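Local atomic coordinates of UL18 protein (Human herpesvirus 5, PDB entry 3D2U), a protein that mimics host MHC class I molecules and engages the inhibitory receptor LILRB1 on leukocytes, thereby modulating the activity of natural killer cells. Residues G217-T222 with C265-G270. The protein carries 4 engineered substitutions. Residues are numbered along the deposited sequence; the frame is centred on the assembly and turned at random.
Sequences GEIQIT and CRVTHG. Engineered in segment 217-222: Q220 (natural residue Asn).
I219, just before strand 220-226, meets V267 of the antiparallel strand 262-268 in the C1-set immunoglobulin domain, and illustrates how adjoining strands bond through their peptide groups while their inward side chains pack. Its CB lies 4.2 Å from T268 O; CG1, anti to the backbone N (chi1 -170°), comes to 3.5 Å from the same oxygen; CD1 then runs on to V267 CG1 at 3.7 Å, the two side chains crossing at a slant. Further along, I221 CG2 touches C265 SG at 3.9 Å. That sulfur is bonded to C209 in the disulfide between the two sheets of the domain, while S211 and F214 of strand 204-214 press on I219 from the facing sheet.

Q220, an engineered residue, pairs with T268 through two backbone hydrogen bonds, and T222 likewise with R266, where R266 N to T222 O is 2.8 Å. These four side chains point to the face opposite I221 and V267; the end of R266 turns away from strand 220-226, its NE forming a salt bridge with E275.

Beyond the paired residues, the buried ring of H269 presents its edge to E218 O, with CD2 3.2 Å from that oxygen, and NE2 is hydrogen-bonded to P216 O. The chemistry implies a division by face among the paired residues: two pairs join the strands by peptide bonding, C265 and V267 bond onward to strand 273-279, and I221 and V267 turn aliphatic carbon into the sandwich.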
# COMPACT_ATOMS: atom_id res chain seq x y z
N GLY A 217 3.24 -17.39 -5.20
CA GLY A 217 2.42 -16.49 -4.41
C GLY A 217 0.90 -16.65 -4.41
O GLY A 217 0.25 -16.15 -3.50
N GLU A 218 0.30 -17.33 -5.39
CA GLU A 218 -1.15 -17.45 -5.34
C GLU A 218 -1.58 -18.43 -4.27
O GLU A 218 -1.00 -19.50 -4.12
CB GLU A 218 -1.75 -17.83 -6.71
CG GLU A 218 -3.29 -18.01 -6.67
CD GLU A 218 -4.08 -16.83 -6.05
OE1 GLU A 218 -3.60 -16.18 -5.08
OE2 GLU A 218 -5.21 -16.56 -6.53
N ILE A 219 -2.63 -18.04 -3.54
CA ILE A 219 -3.11 -18.85 -2.44
C ILE A 219 -4.56 -18.46 -2.13
O ILE A 219 -4.99 -17.37 -2.48
CB ILE A 219 -2.21 -18.59 -1.21
CG1 ILE A 219 -2.51 -19.58 -0.08
CG2 ILE A 219 -2.38 -17.14 -0.74
CD1 ILE A 219 -1.41 -19.58 1.00
N GLN A 220 -5.30 -19.36 -1.50
CA GLN A 220 -6.68 -19.08 -1.12
C GLN A 220 -6.78 -19.46 0.35
O GLN A 220 -6.43 -20.56 0.76
CB GLN A 220 -7.67 -19.90 -1.98
CG GLN A 220 -9.14 -19.65 -1.64
CD GLN A 220 -10.12 -20.31 -2.63
OE1 GLN A 220 -11.31 -20.47 -2.33
NE2 GLN A 220 -9.62 -20.68 -3.80
N ILE A 221 -7.24 -18.49 1.14
CA ILE A 221 -7.39 -18.63 2.58
C ILE A 221 -8.86 -18.34 2.86
O ILE A 221 -9.35 -17.24 2.60
CB ILE A 221 -6.52 -17.59 3.33
CG1 ILE A 221 -5.04 -17.80 2.99
CG2 ILE A 221 -6.77 -17.69 4.83
CD1 ILE A 221 -4.65 -17.34 1.60
N THR A 222 -9.57 -19.33 3.40
CA THR A 222 -11.00 -19.19 3.67
C THR A 222 -11.36 -19.68 5.07
O THR A 222 -10.73 -20.59 5.60
CB THR A 222 -11.80 -20.02 2.64
OG1 THR A 222 -11.22 -19.82 1.34
CG2 THR A 222 -13.25 -19.59 2.60
N CYS A 265 -10.01 -23.04 9.35
CA CYS A 265 -9.43 -22.26 8.27
C CYS A 265 -8.95 -23.21 7.18
O CYS A 265 -8.20 -24.14 7.46
CB CYS A 265 -8.27 -21.43 8.78
SG CYS A 265 -7.40 -20.52 7.47
N ARG A 266 -9.41 -22.98 5.95
CA ARG A 266 -9.03 -23.81 4.82
C ARG A 266 -8.03 -23.03 3.97
O ARG A 266 -8.29 -21.89 3.58
CB ARG A 266 -10.27 -24.17 3.98
CG ARG A 266 -10.01 -25.04 2.74
CD ARG A 266 -11.32 -25.45 2.02
NE ARG A 266 -12.16 -26.31 2.85
CZ ARG A 266 -13.48 -26.46 2.70
NH1 ARG A 266 -14.13 -25.79 1.75
NH2 ARG A 266 -14.14 -27.26 3.52
N VAL A 267 -6.87 -23.63 3.70
CA VAL A 267 -5.85 -22.96 2.89
C VAL A 267 -5.45 -23.83 1.71
O VAL A 267 -4.97 -24.95 1.88
CB VAL A 267 -4.58 -22.63 3.73
CG1 VAL A 267 -3.48 -22.06 2.81
CG2 VAL A 267 -4.92 -21.61 4.82
N THR A 268 -5.68 -23.32 0.51
CA THR A 268 -5.34 -24.04 -0.72
C THR A 268 -4.20 -23.33 -1.41
O THR A 268 -4.30 -22.15 -1.75
CB THR A 268 -6.56 -24.10 -1.68
OG1 THR A 268 -7.61 -24.84 -1.05
CG2 THR A 268 -6.19 -24.79 -3.00
N HIS A 269 -3.10 -24.05 -1.61
CA HIS A 269 -1.92 -23.53 -2.27
C HIS A 269 -1.54 -24.59 -3.31
O HIS A 269 -1.12 -25.68 -2.95
CB HIS A 269 -0.79 -23.32 -1.26
CG HIS A 269 0.47 -22.79 -1.87
ND1 HIS A 269 1.65 -23.50 -1.89
CD2 HIS A 269 0.73 -21.64 -2.54
CE1 HIS A 269 2.57 -22.82 -2.54
NE2 HIS A 269 2.04 -21.68 -2.95
N GLY A 270 -1.71 -24.29 -4.59
CA GLY A 270 -1.40 -25.28 -5.61
C GLY A 270 -2.37 -26.44 -5.51
O GLY A 270 -3.57 -26.20 -5.31